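Local structure of adenosine monophosphate-protein transferase FICD homolog (Caenorhabditis elegans, 5JJ6) at residues B[52-66]-B[77-91]. The protein belongs to the Fic/DOC family and joins a mainly helical Fic domain to N-terminal helical hairpins that probably form tetratricopeptide repeats. Numbering follows the deposited sequence.
Sequences PTNPQILIEMGQIRE and CYVKALAYDPGNSEA
Leu58 and Tyr78 lock as reciprocal knobs into holes across an antiparallel helical hairpin consistent with a tetratricopeptide repeat, two helices packed so that each gives a knob to the other. The axes of segments 55-66 and 77-84 come within 8.2 Å, their N-to-C directions 165° apart. Leu58 enters among Cys77, Lys80, Ala81 and Tyr84; with CG beside its own backbone N (chi1 -81°), it rests CB on the Ala81 methyl and carries CD1 to Tyr84 CD2, 3.8 Å away. Ile59 reaches the same methyl with CG1, at 3.9 Å from Ala81 CB. Tyr78 returns the insertion among Ile59, Gly62, Gln63 and Glu66. Gly62 has no side chain, and its CA lies 3.6 Å from Cys77 CB while the tyrosine ring passes alongside, its edge turned to Ile59 O.

Further out, Thr53 CA and CG2 pack against CD2 and CE2 of Tyr84, the side chains crossing at about a right angle, and Pro55 CG packs on Asp85 CB. The type II turn from Asp85 to Asn88 is braced by the Asn88 side chain: its OD1 N-caps helix 89-120 by accepting from Ala91 N, and its ND2 donates to Asp85 OD2 at 2.9 Å. Ile59 CD1 lies 3.7 Å from Asn88 OD1, and Leu94 of the same helix touches both Ile59 and Tyr78.

Glu66 OE1 forms a salt bridge with Arg97, which helps position the carboxylate; Tyr78 OH donates to Glu66 OE2 at 2.7 Å, on the anti side, with the carboxylate and ring planes 79° apart.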
loop_
_atom_site.group_PDB
_atom_site.type_symbol
_atom_site.label_atom_id
_atom_site.label_comp_id
_atom_site.label_asym_id
_atom_site.label_seq_id
_atom_site.Cartn_x
_atom_site.Cartn_y
_atom_site.Cartn_z
ATOM N N PRO B 52 20.835 26.927 -26.089
ATOM C CA PRO B 52 19.375 26.863 -26.248
ATOM C C PRO B 52 18.670 28.105 -25.707
ATOM O O PRO B 52 17.545 28.398 -26.115
ATOM C CB PRO B 52 18.987 25.621 -25.444
ATOM C CG PRO B 52 20.216 24.808 -25.423
ATOM C CD PRO B 52 21.351 25.766 -25.349
ATOM N N THR B 53 19.306 28.824 -24.795
ATOM C CA THR B 53 18.585 29.876 -24.098
ATOM C C THR B 53 19.046 31.248 -24.561
ATOM O O THR B 53 18.746 32.256 -23.922
ATOM C CB THR B 53 18.770 29.769 -22.580
ATOM O OG1 THR B 53 20.168 29.799 -22.267
ATOM C CG2 THR B 53 18.186 28.452 -22.092
ATOM N N ASN B 54 19.753 31.279 -25.689
ATOM C CA ASN B 54 20.243 32.523 -26.255
ATOM C C ASN B 54 19.168 33.202 -27.110
ATOM O O ASN B 54 18.804 32.681 -28.166
ATOM C CB ASN B 54 21.496 32.251 -27.078
ATOM C CG ASN B 54 22.117 33.513 -27.643
ATOM O OD1 ASN B 54 21.531 34.178 -28.494
ATOM N ND2 ASN B 54 23.320 33.833 -27.189
ATOM N N PRO B 55 18.664 34.367 -26.656
ATOM C CA PRO B 55 17.507 35.043 -27.265
ATOM C C PRO B 55 17.745 35.411 -28.728
ATOM O O PRO B 55 16.822 35.392 -29.535
ATOM C CB PRO B 55 17.319 36.296 -26.406
ATOM C CG PRO B 55 18.041 36.021 -25.148
ATOM C CD PRO B 55 19.158 35.070 -25.465
ATOM N N GLN B 56 18.974 35.770 -29.064
ATOM C CA GLN B 56 19.307 36.104 -30.438
ATOM C C GLN B 56 19.170 34.879 -31.365
ATOM O O GLN B 56 18.590 34.968 -32.462
ATOM C CB GLN B 56 20.714 36.669 -30.480
ATOM C CG GLN B 56 20.751 38.161 -30.612
ATOM C CD GLN B 56 22.161 38.705 -30.590
ATOM O OE1 GLN B 56 23.124 37.969 -30.796
ATOM N NE2 GLN B 56 22.287 40.014 -30.381
ATOM N N ILE B 57 19.656 33.730 -30.895
ATOM C CA ILE B 57 19.552 32.477 -31.641
ATOM C C ILE B 57 18.102 32.069 -31.784
ATOM O O ILE B 57 17.671 31.676 -32.861
ATOM C CB ILE B 57 20.337 31.332 -30.957
ATOM C CG1 ILE B 57 21.831 31.536 -31.150
ATOM C CG2 ILE B 57 19.951 29.963 -31.515
ATOM C CD1 ILE B 57 22.634 30.713 -30.207
ATOM N N LEU B 58 17.355 32.171 -30.687
ATOM C CA LEU B 58 15.927 31.864 -30.685
ATOM C C LEU B 58 15.156 32.730 -31.671
ATOM O O LEU B 58 14.308 32.230 -32.417
ATOM C CB LEU B 58 15.349 32.029 -29.281
ATOM C CG LEU B 58 15.616 30.812 -28.383
ATOM C CD1 LEU B 58 15.318 31.114 -26.927
ATOM C CD2 LEU B 58 14.813 29.621 -28.860
ATOM N N ILE B 59 15.463 34.026 -31.673
ATOM C CA ILE B 59 14.810 34.967 -32.566
ATOM C C ILE B 59 15.108 34.629 -34.030
ATOM O O ILE B 59 14.188 34.552 -34.861
ATOM C CB ILE B 59 15.223 36.402 -32.231
ATOM C CG1 ILE B 59 14.487 36.865 -30.972
ATOM C CG2 ILE B 59 14.900 37.347 -33.381
ATOM C CD1 ILE B 59 14.958 38.214 -30.423
ATOM N N GLU B 60 16.388 34.431 -34.345
ATOM C CA GLU B 60 16.790 34.098 -35.716
ATOM C C GLU B 60 16.144 32.793 -36.210
ATOM O O GLU B 60 15.526 32.740 -37.287
ATOM C CB GLU B 60 18.315 33.999 -35.818
ATOM C CG GLU B 60 18.835 33.825 -37.245
ATOM C CD GLU B 60 18.645 35.071 -38.118
ATOM O OE1 GLU B 60 18.447 36.181 -37.565
ATOM O OE2 GLU B 60 18.699 34.934 -39.364
ATOM N N MET B 61 16.292 31.749 -35.397
ATOM C CA MET B 61 15.699 30.445 -35.655
ATOM C C MET B 61 14.217 30.632 -35.936
ATOM O O MET B 61 13.667 30.061 -36.876
ATOM C CB MET B 61 15.905 29.532 -34.452
ATOM C CG MET B 61 15.279 28.175 -34.577
ATOM S SD MET B 61 15.784 27.376 -36.108
ATOM C CE MET B 61 17.488 27.003 -35.713
ATOM N N GLY B 62 13.597 31.483 -35.126
ATOM C CA GLY B 62 12.203 31.852 -35.278
ATOM C C GLY B 62 11.899 32.384 -36.663
ATOM O O GLY B 62 10.968 31.926 -37.319
ATOM N N GLN B 63 12.678 33.351 -37.128
ATOM C CA GLN B 63 12.345 33.966 -38.412
ATOM C C GLN B 63 12.594 33.014 -39.570
ATOM O O GLN B 63 11.876 33.051 -40.583
ATOM C CB GLN B 63 13.130 35.264 -38.597
ATOM C CG GLN B 63 12.622 36.358 -37.686
ATOM C CD GLN B 63 13.405 37.635 -37.799
ATOM O OE1 GLN B 63 14.455 37.782 -37.176
ATOM N NE2 GLN B 63 12.893 38.583 -38.578
ATOM N N ILE B 64 13.563 32.121 -39.390
ATOM C CA ILE B 64 13.781 31.050 -40.350
ATOM C C ILE B 64 12.555 30.151 -40.410
ATOM O O ILE B 64 12.086 29.816 -41.496
ATOM C CB ILE B 64 15.031 30.219 -40.004
ATOM C CG1 ILE B 64 16.301 31.061 -40.197
ATOM C CG2 ILE B 64 15.098 28.948 -40.855
ATOM C CD1 ILE B 64 17.552 30.422 -39.605
ATOM N N ARG B 65 12.007 29.805 -39.245
ATOM C CA ARG B 65 10.798 28.984 -39.197
ATOM C C ARG B 65 9.670 29.671 -39.921
ATOM O O ARG B 65 8.931 29.043 -40.665
ATOM C CB ARG B 65 10.354 28.708 -37.762
ATOM C CG ARG B 65 11.353 27.969 -36.909
ATOM C CD ARG B 65 11.122 26.493 -36.872
ATOM N NE ARG B 65 12.271 25.834 -36.262
ATOM C CZ ARG B 65 12.733 24.644 -36.622
ATOM N NH1 ARG B 65 12.137 23.961 -37.595
ATOM N NH2 ARG B 65 13.790 24.141 -36.004
ATOM N N GLU B 66 9.542 30.972 -39.691
ATOM C CA GLU B 66 8.444 31.738 -40.265
ATOM C C GLU B 66 8.553 31.720 -41.776
ATOM O O GLU B 66 7.548 31.669 -42.478
ATOM C CB GLU B 66 8.450 33.172 -39.729
ATOM C CG GLU B 66 7.100 33.671 -39.285
ATOM C CD GLU B 66 7.089 35.143 -38.859
ATOM O OE1 GLU B 66 6.147 35.864 -39.250
ATOM O OE2 GLU B 66 8.071 35.611 -38.242
ATOM N N CYS B 77 9.428 29.984 -30.738
ATOM C CA CYS B 77 10.733 30.620 -30.603
ATOM C C CYS B 77 10.633 32.028 -29.997
ATOM O O CYS B 77 11.387 32.365 -29.073
ATOM C CB CYS B 77 11.439 30.711 -31.958
ATOM S SG CYS B 77 12.088 29.157 -32.593
ATOM N N TYR B 78 9.725 32.854 -30.527
ATOM C CA TYR B 78 9.598 34.225 -30.016
ATOM C C TYR B 78 9.154 34.229 -28.554
ATOM O O TYR B 78 9.659 35.011 -27.742
ATOM C CB TYR B 78 8.622 35.045 -30.854
ATOM C CG TYR B 78 8.971 35.108 -32.321
ATOM C CD1 TYR B 78 10.293 35.112 -32.741
ATOM C CD2 TYR B 78 7.968 35.156 -33.291
ATOM C CE1 TYR B 78 10.611 35.159 -34.087
ATOM C CE2 TYR B 78 8.274 35.208 -34.627
ATOM C CZ TYR B 78 9.594 35.206 -35.019
ATOM O OH TYR B 78 9.900 35.245 -36.353
ATOM N N VAL B 79 8.224 33.344 -28.213
ATOM C CA VAL B 79 7.737 33.269 -26.843
ATOM C C VAL B 79 8.864 32.897 -25.882
ATOM O O VAL B 79 8.998 33.508 -24.808
ATOM C CB VAL B 79 6.588 32.253 -26.701
ATOM C CG1 VAL B 79 6.212 32.075 -25.227
ATOM C CG2 VAL B 79 5.372 32.693 -27.522
ATOM N N LYS B 80 9.687 31.916 -26.266
ATOM C CA LYS B 80 10.841 31.565 -25.438
ATOM C C LYS B 80 11.874 32.696 -25.321
ATOM O O LYS B 80 12.410 32.946 -24.231
ATOM C CB LYS B 80 11.515 30.300 -25.959
ATOM C CG LYS B 80 10.958 29.042 -25.293
ATOM C CD LYS B 80 11.358 27.748 -25.979
ATOM C CE LYS B 80 12.701 27.241 -25.519
ATOM N NZ LYS B 80 12.829 25.815 -25.957
ATOM N N ALA B 81 12.152 33.374 -26.435
ATOM C CA ALA B 81 13.087 34.487 -26.409
ATOM C C ALA B 81 12.602 35.575 -25.452
ATOM O O ALA B 81 13.365 36.107 -24.642
ATOM C CB ALA B 81 13.280 35.046 -27.793
ATOM N N LEU B 82 11.328 35.911 -25.533
ATOM C CA LEU B 82 10.827 36.959 -24.665
ATOM C C LEU B 82 10.811 36.487 -23.212
ATOM O O LEU B 82 11.028 37.282 -22.300
ATOM C CB LEU B 82 9.434 37.400 -25.111
ATOM C CG LEU B 82 8.702 38.414 -24.235
ATOM C CD1 LEU B 82 9.419 39.770 -24.170
ATOM C CD2 LEU B 82 7.254 38.553 -24.711
ATOM N N ALA B 83 10.606 35.191 -22.987
ATOM C CA ALA B 83 10.512 34.711 -21.607
ATOM C C ALA B 83 11.873 34.685 -20.926
ATOM O O ALA B 83 11.983 35.001 -19.742
ATOM C CB ALA B 83 9.869 33.336 -21.554
ATOM N N TYR B 84 12.903 34.329 -21.690
ATOM C CA TYR B 84 14.266 34.249 -21.172
ATOM C C TYR B 84 14.885 35.626 -21.015
ATOM O O TYR B 84 15.822 35.809 -20.248
ATOM C CB TYR B 84 15.158 33.410 -22.084
ATOM C CG TYR B 84 14.780 31.944 -22.143
ATOM C CD1 TYR B 84 13.950 31.386 -21.185
ATOM C CD2 TYR B 84 15.296 31.111 -23.130
ATOM C CE1 TYR B 84 13.610 30.061 -21.236
ATOM C CE2 TYR B 84 14.960 29.786 -23.190
ATOM C CZ TYR B 84 14.117 29.265 -22.238
ATOM O OH TYR B 84 13.773 27.930 -22.271
ATOM N N ASP B 85 14.366 36.589 -21.771
ATOM C CA ASP B 85 14.923 37.936 -21.802
ATOM C C ASP B 85 13.797 38.965 -21.690
ATOM O O ASP B 85 13.412 39.571 -22.686
ATOM C CB ASP B 85 15.715 38.132 -23.102
ATOM C CG ASP B 85 16.678 39.317 -23.047
ATOM O OD1 ASP B 85 17.000 39.780 -21.927
ATOM O OD2 ASP B 85 17.131 39.757 -24.132
ATOM N N PRO B 86 13.285 39.180 -20.467
ATOM C CA PRO B 86 12.172 40.106 -20.186
ATOM C C PRO B 86 12.444 41.526 -20.688
ATOM O O PRO B 86 13.463 42.100 -20.322
ATOM C CB PRO B 86 12.077 40.089 -18.658
ATOM C CG PRO B 86 12.760 38.812 -18.244
ATOM C CD PRO B 86 13.830 38.568 -19.244
ATOM N N GLY B 87 11.563 42.059 -21.535
ATOM C CA GLY B 87 11.719 43.390 -22.097
ATOM C C GLY B 87 12.278 43.388 -23.515
ATOM O O GLY B 87 12.355 44.417 -24.160
ATOM N N ASN B 88 12.660 42.222 -24.016
ATOM C CA ASN B 88 13.193 42.102 -25.373
ATOM C C ASN B 88 12.139 42.447 -26.446
ATOM O O ASN B 88 11.275 41.617 -26.772
ATOM C CB ASN B 88 13.733 40.679 -25.550
ATOM C CG ASN B 88 14.501 40.490 -26.822
ATOM O OD1 ASN B 88 14.019 40.799 -27.906
ATOM N ND2 ASN B 88 15.730 39.988 -26.696
ATOM N N SER B 89 12.214 43.668 -26.989
ATOM C CA SER B 89 11.166 44.179 -27.879
ATOM C C SER B 89 11.264 43.633 -29.309
ATOM O O SER B 89 10.280 43.683 -30.068
ATOM C CB SER B 89 11.148 45.723 -27.907
ATOM O OG SER B 89 12.439 46.282 -28.027
ATOM N N GLU B 90 12.416 43.089 -29.681
ATOM C CA GLU B 90 12.515 42.481 -30.996
ATOM C C GLU B 90 11.567 41.266 -31.024
ATOM O O GLU B 90 10.674 41.130 -31.911
ATOM C CB GLU B 90 13.964 42.079 -31.276
ATOM C CG GLU B 90 14.271 41.779 -32.726
ATOM C CD GLU B 90 15.734 41.407 -32.954
ATOM O OE1 GLU B 90 16.121 41.207 -34.134
ATOM O OE2 GLU B 90 16.495 41.317 -31.958
ATOM N N ALA B 91 11.698 40.449 -29.980
ATOM C CA ALA B 91 10.803 39.343 -29.738
ATOM C C ALA B 91 9.355 39.817 -29.631
ATOM O O ALA B 91 8.475 39.259 -30.282
ATOM C CB ALA B 91 11.212 38.610 -28.487
#